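Local structure of alcohol dehydrogenase, zinc-containing (Thermotoga maritima, 1VJ0) at residues L173-C178 with A371-L376; H185-Y190 with V212-S217; A280-S285 with Y311-L316. The protein probably acts as a zinc-dependent oxidoreductase, perhaps an alcohol dehydrogenase, of the medium-chain dehydrogenase/reductase family. One frame throughout, in Å; residues are numbered along the deposited sequence. Where two conformers were deposited one is given.

Contact 1 (L173-C178 with A371-L376); sequences LAMAMC and ALKVIL
Lys373 and Met175 meet beside the first zinc site of a medium-chain dehydrogenase fold, where helix 170-188 runs past the segment leading into strand 374-377. Along 371-376, Lys373 is the first residue to touch the helix. Its CG stands opposite the backbone N (chi1 -169°), and a bend at chi2 (81°) then carries the rest of the chain across the Met175 side chain, with CG 3.9 Å from Met175 SD and CE 4.2 Å from Met175 CB. The aliphatic part thus packs on a thioether while the ammonium group goes on to polar partners. NZ forms a salt bridge with Glu78 and a hydrogen bond with Val54 O. Glu78 binds the zinc ion together with Cys55, His77 and Cys178, the last of these one turn beyond Met175, so Lys373 is a second-shell residue that probably helps to hold the Glu78 carboxylate. A link from Lys373 NZ to Met175 O through a water is weak and doubtful. Further on, Ile375 lies in the strand, which pairs antiparallel with strand 45-54. Its CB does not point at the helix, but the end of the side chain swings closer, bringing Ile375 CD1 to 4.5 Å from Met175 CB.

Contact 2 (H185-Y190 with V212-S217); sequences HAFDEY and VVIARS
Phe187, Ile214 and Ala215 make a buried, wholly apolar helix-to-helix contact where the last turns of helix 170-188 meet those of helix 206-217. The latter follows strand 198-202 and a glycine-rich turn consistent with a Rossmann-type GxGxxG motif, so the contact ties the long helix running from the zinc site to the first helix of the nucleotide-binding fold. The Phe187 ring provides one whole side of it. Ile214 comes over a face of that ring with its CG2 branch, a CH-pi contact with CG2 4.1 Å from the ring centroid and 28° off the normal. Ile214 CG2 stands nearest the root of the ring, 3.7 Å from Phe187 CG. CG1 of Ile214 lies anti to the carbonyl carbon (chi1 -68°), which leaves CG2 to meet the ring. One residue on, Ala215 CB meets the far rim, 3.6 Å from Phe187 CE2 and 3.9 Å from Phe187 CZ, and Ala215 N lies above the same face as Ile214 CG2. Phe270, Phe194 and Leu272 also pack on Phe187. With an alanine in place of Phe187, Ile214 CG2 would probably lose its aromatic face and a gap would be likely to open beside Ala215. No hydrogen bond joins the two segments, which implies that shape fit and dispersion between carbon surfaces hold the helices here.

Contact 3 (A280-S285 with Y311-L316); sequences ALLEGS and YEWLVL
Leu281 O is gripped from opposite faces of its carbonyl plane by two donors of one residue, the backbone N of Ser285 at 3.1 Å and the hydroxyl OG of Ser285 at 2.7 Å, and Trp313 CZ3 approaches the same oxygen to 4.3 Å. Folding the hydroxyl back onto its own helix (chi1 -66°, OG anti to the carbonyl carbon) satisfies this buried polar group and presents the methylene to the indole. Ser285 CB lies over one face of Trp313, 3.5 Å from the centroid of the five-membered ring and 19° off its normal, a CH-pi contact in which CB is 3.4 Å from Trp313 CD2. Ser285 OG lies 3.5 Å from Trp313 CE3, beyond the rim of the ring. In the Rossmann-type domain, helix 280-287 belongs to the beta-alpha-beta crossover joining the neighbouring parallel strands 268-273 and 292-296, while helix 310-315 precedes the outermost strand, 320-323. The axes of segments 280-285 and 311-315 approach to 10.9 Å and are inclined at 75°, and the tryptophan bridges that distance. At the far end of the indole, Leu282 CD2 arrives at the edge, near the ring plane, 3.8 Å from Trp313 CH2. Phe308 adds an edge-to-face partner. On the opposite side of helix 310-315, Tyr311 and Val315 pack against Val301 and Ile324 of another subunit. The one polar atom of the indole, Trp313 NE1, donates a hydrogen bond to Glu286 OE2, which probably helps to fix the rotation of the ring.

Contacts 1 and 2 share helix 170-188: contact 1 uses its N-terminal half, beside a zinc site near the centre of the chain, and contact 2 its C-terminal end, their centres 19 Å apart. Contact 3 uses neither of their helices and lies towards the periphery, its centre about 26 Å from that of the chain, although most of its touching residues are buried too. The chemistry changes accordingly. Next to the metal, apolar packing accompanies a charged group tied to a zinc ligand; between the helices of contact 2 it is purely hydrophobic; in contact 3 an aromatic ring rests on a serine methylene and keeps a polar partner of its own.

Contact 1 (L173-C178 with A371-L376)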
loop_
_atom_site.group_PDB
_atom_site.type_symbol
_atom_site.label_atom_id
_atom_site.label_comp_id
_atom_site.label_asym_id
_atom_site.label_seq_id
_atom_site.Cartn_x
_atom_site.Cartn_y
_atom_site.Cartn_z
ATOM N N LEU A 173 17.962 -17.297 -18.062
ATOM C CA LEU A 173 17.058 -16.178 -18.339
ATOM C C LEU A 173 15.843 -16.592 -19.173
ATOM O O LEU A 173 14.718 -16.194 -18.874
ATOM C CB LEU A 173 17.775 -15.022 -19.046
ATOM C CG LEU A 173 18.744 -14.289 -18.126
ATOM C CD1 LEU A 173 19.513 -13.244 -18.927
ATOM C CD2 LEU A 173 17.993 -13.663 -16.953
ATOM N N ALA A 174 16.062 -17.362 -20.207
ATOM C CA ALA A 174 14.927 -17.839 -21.025
ATOM C C ALA A 174 13.859 -18.546 -20.173
ATOM O O ALA A 174 12.649 -18.174 -20.203
ATOM C CB ALA A 174 15.408 -18.725 -22.148
ATOM N N MET A 175 14.286 -19.485 -19.359
ATOM C CA MET A 175 13.346 -20.186 -18.465
ATOM C C MET A 175 12.637 -19.237 -17.477
ATOM O O MET A 175 11.442 -19.367 -17.213
ATOM C CB MET A 175 14.096 -21.288 -17.728
ATOM C CG MET A 175 13.467 -21.615 -16.403
ATOM S SD MET A 175 14.409 -22.812 -15.540
ATOM C CE MET A 175 15.935 -21.967 -15.177
ATOM N N ALA A 176 13.371 -18.261 -16.966
ATOM C CA ALA A 176 12.895 -17.350 -15.939
ATOM C C ALA A 176 11.733 -16.498 -16.406
ATOM O O ALA A 176 10.921 -16.023 -15.601
ATOM C CB ALA A 176 14.018 -16.405 -15.543
ATOM N N MET A 177 11.682 -16.290 -17.704
ATOM C CA MET A 177 10.763 -15.338 -18.321
ATOM C C MET A 177 9.337 -15.758 -18.062
ATOM O O MET A 177 8.442 -14.916 -17.969
ATOM C CB MET A 177 10.950 -15.346 -19.837
ATOM C CG MET A 177 12.279 -14.906 -20.320
ATOM S SD MET A 177 12.383 -13.143 -20.083
ATOM C CE MET A 177 12.936 -13.010 -18.343
ATOM N N CYS A 178 9.121 -17.061 -18.007
ATOM C CA CYS A 178 7.787 -17.532 -17.809
ATOM C C CYS A 178 7.538 -17.834 -16.329
ATOM O O CYS A 178 6.962 -16.962 -15.615
ATOM C CB CYS A 178 7.554 -18.773 -18.647
ATOM S SG CYS A 178 5.922 -19.366 -18.358
ATOM N N ALA A 371 11.996 -34.740 -17.792
ATOM C CA ALA A 371 12.698 -33.470 -17.636
ATOM C C ALA A 371 11.937 -32.596 -16.651
ATOM O O ALA A 371 10.699 -32.652 -16.584
ATOM C CB ALA A 371 12.826 -32.743 -18.986
ATOM N N LEU A 372 12.685 -31.765 -15.916
ATOM C CA LEU A 372 12.113 -30.694 -15.121
ATOM C C LEU A 372 11.968 -29.450 -16.018
ATOM O O LEU A 372 10.921 -28.808 -16.029
ATOM C CB LEU A 372 12.996 -30.403 -13.899
ATOM C CG LEU A 372 12.700 -29.250 -12.944
ATOM C CD1 LEU A 372 11.315 -29.330 -12.430
ATOM C CD2 LEU A 372 13.659 -29.259 -11.748
ATOM N N LYS A 373 13.049 -29.119 -16.730
ATOM C CA LYS A 373 13.063 -28.084 -17.734
ATOM C C LYS A 373 14.034 -28.433 -18.859
ATOM O O LYS A 373 15.179 -28.821 -18.613
ATOM C CB LYS A 373 13.463 -26.725 -17.096
ATOM C CG LYS A 373 13.256 -25.573 -17.973
ATOM C CD LYS A 373 11.811 -25.164 -17.929
ATOM C CE LYS A 373 11.478 -24.252 -19.030
ATOM N NZ LYS A 373 10.011 -24.149 -19.012
ATOM N N VAL A 374 13.542 -28.308 -20.086
ATOM C CA VAL A 374 14.358 -28.445 -21.292
ATOM C C VAL A 374 14.567 -27.094 -21.940
ATOM O O VAL A 374 13.622 -26.315 -22.086
ATOM C CB VAL A 374 13.683 -29.311 -22.358
ATOM C CG1 VAL A 374 14.641 -29.495 -23.586
ATOM C CG2 VAL A 374 13.258 -30.665 -21.775
ATOM N N ILE A 375 15.798 -26.870 -22.365
ATOM C CA ILE A 375 16.180 -25.776 -23.237
ATOM C C ILE A 375 16.542 -26.277 -24.646
ATOM O O ILE A 375 17.260 -27.265 -24.817
ATOM C CB ILE A 375 17.392 -25.040 -22.618
ATOM C CG1 ILE A 375 17.036 -24.544 -21.213
ATOM C CG2 ILE A 375 17.848 -23.864 -23.506
ATOM C CD1 ILE A 375 15.961 -23.485 -21.129
ATOM N N LEU A 376 16.039 -25.585 -25.668
ATOM C CA LEU A 376 16.369 -25.920 -27.056
ATOM C C LEU A 376 17.383 -24.923 -27.563
ATOM O O LEU A 376 17.338 -23.727 -27.238
ATOM C CB LEU A 376 15.132 -25.877 -27.966
ATOM C CG LEU A 376 14.036 -26.912 -27.679
ATOM C CD1 LEU A 376 12.764 -26.620 -28.442
ATOM C CD2 LEU A 376 14.556 -28.323 -27.987
HETATM O O HOH W 1 9.921 -21.314 -17.156
#

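Contact 2 (H185-Y190 with V212-S217)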
loop_
_atom_site.group_PDB
_atom_site.type_symbol
_atom_site.label_atom_id
_atom_site.label_comp_id
_atom_site.label_asym_id
_atom_site.label_seq_id
_atom_site.Cartn_x
_atom_site.Cartn_y
_atom_site.Cartn_z
ATOM N N HIS A 185 5.463 -12.115 -9.686
ATOM C CA HIS A 185 4.178 -11.459 -9.589
ATOM C C HIS A 185 3.507 -11.874 -8.263
ATOM O O HIS A 185 2.937 -11.061 -7.503
ATOM C CB HIS A 185 3.326 -11.862 -10.829
ATOM C CG HIS A 185 1.965 -11.238 -10.895
ATOM N ND1 HIS A 185 1.133 -11.389 -11.992
ATOM C CD2 HIS A 185 1.324 -10.400 -10.056
ATOM C CE1 HIS A 185 0.010 -10.724 -11.780
ATOM N NE2 HIS A 185 0.105 -10.096 -10.616
ATOM N N ALA A 186 3.558 -13.159 -7.975
ATOM C CA ALA A 186 2.882 -13.680 -6.804
ATOM C C ALA A 186 3.370 -13.113 -5.513
ATOM O O ALA A 186 2.588 -12.885 -4.594
ATOM C CB ALA A 186 3.056 -15.166 -6.753
ATOM N N PHE A 187 4.683 -12.957 -5.417
ATOM C CA PHE A 187 5.344 -12.356 -4.259
ATOM C C PHE A 187 5.169 -10.858 -4.205
ATOM O O PHE A 187 4.986 -10.291 -3.104
ATOM C CB PHE A 187 6.817 -12.753 -4.250
ATOM C CG PHE A 187 7.053 -14.152 -3.740
ATOM C CD1 PHE A 187 6.997 -15.242 -4.592
ATOM C CD2 PHE A 187 7.371 -14.373 -2.386
ATOM C CE1 PHE A 187 7.196 -16.547 -4.106
ATOM C CE2 PHE A 187 7.595 -15.645 -1.896
ATOM C CZ PHE A 187 7.471 -16.766 -2.784
ATOM N N ASP A 188 5.145 -10.219 -5.367
ATOM C CA ASP A 188 5.011 -8.764 -5.462
ATOM C C ASP A 188 3.647 -8.315 -4.967
ATOM O O ASP A 188 3.497 -7.177 -4.561
ATOM C CB ASP A 188 5.166 -8.332 -6.917
ATOM C CG ASP A 188 5.431 -6.881 -7.075
ATOM O OD1 ASP A 188 6.436 -6.367 -6.518
ATOM O OD2 ASP A 188 4.694 -6.184 -7.807
ATOM N N GLU A 189 2.646 -9.192 -5.008
ATOM C CA GLU A 189 1.299 -8.814 -4.532
ATOM C C GLU A 189 1.197 -8.729 -2.992
ATOM O O GLU A 189 0.273 -8.122 -2.467
ATOM C CB GLU A 189 0.253 -9.802 -5.056
ATOM C CG GLU A 189 0.008 -9.712 -6.536
ATOM C CD GLU A 189 -0.501 -8.335 -6.953
ATOM O OE1 GLU A 189 -1.418 -7.776 -6.307
ATOM O OE2 GLU A 189 0.072 -7.774 -7.885
ATOM N N TYR A 190 2.129 -9.339 -2.279
ATOM C CA TYR A 190 2.158 -9.297 -0.800
ATOM C C TYR A 190 2.430 -7.863 -0.282
ATOM O O TYR A 190 3.425 -7.269 -0.663
ATOM C CB TYR A 190 3.278 -10.207 -0.304
ATOM C CG TYR A 190 3.281 -10.411 1.195
ATOM C CD1 TYR A 190 2.211 -11.043 1.821
ATOM C CD2 TYR A 190 4.371 -10.071 1.958
ATOM C CE1 TYR A 190 2.215 -11.269 3.185
ATOM C CE2 TYR A 190 4.399 -10.293 3.339
ATOM C CZ TYR A 190 3.317 -10.867 3.945
ATOM O OH TYR A 190 3.329 -11.115 5.280
ATOM N N VAL A 212 11.087 -20.354 -4.337
ATOM C CA VAL A 212 12.086 -20.554 -3.265
ATOM C C VAL A 212 13.161 -19.464 -3.310
ATOM O O VAL A 212 13.424 -18.783 -2.299
ATOM C CB VAL A 212 12.754 -21.967 -3.337
ATOM C CG1 VAL A 212 13.912 -22.098 -2.329
ATOM C CG2 VAL A 212 11.683 -23.075 -3.053
ATOM N N VAL A 213 13.760 -19.267 -4.476
ATOM C CA VAL A 213 14.803 -18.269 -4.659
ATOM C C VAL A 213 14.287 -16.833 -4.468
ATOM O O VAL A 213 14.965 -16.000 -3.843
ATOM C CB VAL A 213 15.479 -18.477 -6.033
ATOM C CG1 VAL A 213 16.449 -17.359 -6.384
ATOM C CG2 VAL A 213 16.164 -19.828 -6.070
ATOM N N ILE A 214 13.067 -16.547 -4.930
ATOM C CA ILE A 214 12.495 -15.225 -4.784
ATOM C C ILE A 214 12.219 -15.010 -3.322
ATOM O O ILE A 214 12.576 -13.957 -2.806
ATOM C CB ILE A 214 11.248 -15.053 -5.626
ATOM C CG1 ILE A 214 11.617 -15.059 -7.123
ATOM C CG2 ILE A 214 10.439 -13.808 -5.260
ATOM C CD1 ILE A 214 10.405 -15.462 -8.016
ATOM N N ALA A 215 11.624 -15.990 -2.653
ATOM C CA ALA A 215 11.337 -15.838 -1.207
ATOM C C ALA A 215 12.600 -15.525 -0.427
ATOM O O ALA A 215 12.631 -14.619 0.394
ATOM C CB ALA A 215 10.663 -17.096 -0.631
ATOM N N ARG A 216 13.654 -16.290 -0.707
ATOM C CA ARG A 216 14.958 -16.083 -0.066
ATOM C C ARG A 216 15.491 -14.669 -0.385
ATOM O O ARG A 216 15.925 -13.960 0.496
ATOM C CB ARG A 216 15.963 -17.130 -0.540
ATOM C CG ARG A 216 15.961 -18.438 0.198
ATOM C CD ARG A 216 16.889 -18.478 1.473
ATOM N NE ARG A 216 16.177 -17.980 2.655
ATOM C CZ ARG A 216 15.566 -18.719 3.577
ATOM N NH1 ARG A 216 15.559 -20.037 3.494
ATOM N NH2 ARG A 216 14.951 -18.127 4.598
ATOM N N SER A 217 15.417 -14.263 -1.646
ATOM C CA SER A 217 15.962 -12.992 -2.077
ATOM C C SER A 217 15.282 -11.759 -1.496
ATOM O O SER A 217 15.940 -10.746 -1.300
ATOM C CB SER A 217 15.945 -12.917 -3.603
ATOM O OG SER A 217 16.716 -13.975 -4.128
#

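Contact 3 (A280-S285 with Y311-L316)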
loop_
_atom_site.group_PDB
_atom_site.type_symbol
_atom_site.label_atom_id
_atom_site.label_comp_id
_atom_site.label_asym_id
_atom_site.label_seq_id
_atom_site.Cartn_x
_atom_site.Cartn_y
_atom_site.Cartn_z
ATOM N N ALA A 280 -5.148 -28.203 -3.977
ATOM C CA ALA A 280 -4.112 -27.658 -3.086
ATOM C C ALA A 280 -4.675 -26.655 -2.068
ATOM O O ALA A 280 -4.142 -26.525 -0.995
ATOM C CB ALA A 280 -2.999 -27.022 -3.900
ATOM N N LEU A 281 -5.717 -25.894 -2.440
ATOM C CA LEU A 281 -6.287 -24.903 -1.543
ATOM C C LEU A 281 -6.876 -25.550 -0.314
ATOM O O LEU A 281 -7.000 -24.893 0.717
ATOM C CB LEU A 281 -7.387 -24.052 -2.241
ATOM C CG LEU A 281 -6.848 -22.817 -2.967
ATOM C CD1 LEU A 281 -5.833 -23.194 -4.033
ATOM C CD2 LEU A 281 -8.044 -22.078 -3.539
ATOM N N LEU A 282 -7.299 -26.801 -0.423
ATOM C CA LEU A 282 -7.874 -27.489 0.733
ATOM C C LEU A 282 -6.834 -27.643 1.848
ATOM O O LEU A 282 -7.158 -27.446 3.015
ATOM C CB LEU A 282 -8.460 -28.873 0.383
ATOM C CG LEU A 282 -9.471 -28.953 -0.795
ATOM C CD1 LEU A 282 -10.145 -30.276 -0.829
ATOM C CD2 LEU A 282 -10.489 -27.870 -0.768
ATOM N N GLU A 283 -5.601 -27.971 1.498
ATOM C CA GLU A 283 -4.519 -28.007 2.516
ATOM C C GLU A 283 -3.925 -26.629 2.876
ATOM O O GLU A 283 -3.785 -26.290 4.043
ATOM C CB GLU A 283 -3.416 -28.948 2.068
ATOM C CG GLU A 283 -2.156 -28.707 2.858
ATOM C CD GLU A 283 -1.103 -29.767 2.687
ATOM O OE1 GLU A 283 -1.048 -30.419 1.605
ATOM O OE2 GLU A 283 -0.319 -29.911 3.667
ATOM N N GLY A 284 -3.613 -25.829 1.881
ATOM C CA GLY A 284 -3.046 -24.523 2.108
ATOM C C GLY A 284 -3.868 -23.657 3.043
ATOM O O GLY A 284 -3.307 -22.979 3.902
ATOM N N SER A 285 -5.191 -23.682 2.876
ATOM C CA SER A 285 -6.103 -22.846 3.681
ATOM C C SER A 285 -5.952 -23.175 5.147
ATOM O O SER A 285 -5.953 -22.292 6.003
ATOM C CB SER A 285 -7.562 -23.067 3.223
ATOM O OG SER A 285 -7.791 -22.604 1.888
ATOM N N TYR A 311 -16.501 -19.575 5.860
ATOM C CA TYR A 311 -16.322 -19.011 7.187
ATOM C C TYR A 311 -14.923 -19.258 7.759
ATOM O O TYR A 311 -14.251 -18.322 8.218
ATOM C CB TYR A 311 -17.355 -19.564 8.150
ATOM C CG TYR A 311 -17.255 -19.000 9.529
ATOM C CD1 TYR A 311 -17.655 -17.700 9.772
ATOM C CD2 TYR A 311 -16.812 -19.777 10.608
ATOM C CE1 TYR A 311 -17.613 -17.161 11.032
ATOM C CE2 TYR A 311 -16.759 -19.231 11.911
ATOM C CZ TYR A 311 -17.164 -17.907 12.088
ATOM O OH TYR A 311 -17.168 -17.273 13.318
ATOM N N GLU A 312 -14.525 -20.531 7.724
ATOM C CA GLU A 312 -13.304 -21.016 8.338
ATOM C C GLU A 312 -12.081 -20.553 7.614
ATOM O O GLU A 312 -11.081 -20.246 8.244
ATOM C CB GLU A 312 -13.283 -22.561 8.334
ATOM C CG GLU A 312 -14.359 -23.183 9.184
ATOM C CD GLU A 312 -15.632 -23.527 8.439
ATOM O OE1 GLU A 312 -15.970 -22.964 7.384
ATOM O OE2 GLU A 312 -16.322 -24.438 8.908
ATOM N N TRP A 313 -12.132 -20.511 6.281
ATOM C CA TRP A 313 -10.943 -20.173 5.504
ATOM C C TRP A 313 -10.814 -18.737 5.089
ATOM O O TRP A 313 -9.699 -18.311 4.888
ATOM C CB TRP A 313 -10.808 -21.038 4.253
ATOM C CG TRP A 313 -10.720 -22.438 4.585
ATOM C CD1 TRP A 313 -10.492 -22.976 5.814
ATOM C CD2 TRP A 313 -10.869 -23.540 3.683
ATOM N NE1 TRP A 313 -10.495 -24.342 5.724
ATOM C CE2 TRP A 313 -10.729 -24.710 4.430
ATOM C CE3 TRP A 313 -11.084 -23.649 2.310
ATOM C CZ2 TRP A 313 -10.826 -25.983 3.871
ATOM C CZ3 TRP A 313 -11.193 -24.954 1.756
ATOM C CH2 TRP A 313 -11.049 -26.067 2.539
ATOM N N LEU A 314 -11.932 -18.025 4.919
ATOM C CA LEU A 314 -11.881 -16.608 4.580
ATOM C C LEU A 314 -12.222 -15.697 5.720
ATOM O O LEU A 314 -11.377 -14.930 6.111
ATOM C CB LEU A 314 -12.822 -16.237 3.451
ATOM C CG LEU A 314 -12.313 -16.288 2.043
ATOM C CD1 LEU A 314 -13.526 -15.990 1.104
ATOM C CD2 LEU A 314 -11.168 -15.358 1.774
ATOM N N VAL A 315 -13.445 -15.773 6.234
ATOM C CA VAL A 315 -13.946 -14.744 7.180
ATOM C C VAL A 315 -13.232 -14.813 8.538
ATOM O O VAL A 315 -12.562 -13.832 9.018
ATOM C CB VAL A 315 -15.471 -14.846 7.321
ATOM C CG1 VAL A 315 -16.015 -13.845 8.362
ATOM C CG2 VAL A 315 -16.126 -14.689 5.971
ATOM N N LEU A 316 -13.370 -15.964 9.193
ATOM C CA LEU A 316 -12.789 -16.114 10.529
ATOM C C LEU A 316 -11.253 -15.934 10.473
ATOM O O LEU A 316 -10.602 -15.384 11.410
ATOM C CB LEU A 316 -13.137 -17.499 11.075
ATOM C CG LEU A 316 -12.668 -17.756 12.501
ATOM C CD1 LEU A 316 -13.372 -16.780 13.446
ATOM C CD2 LEU A 316 -13.000 -19.199 12.879
#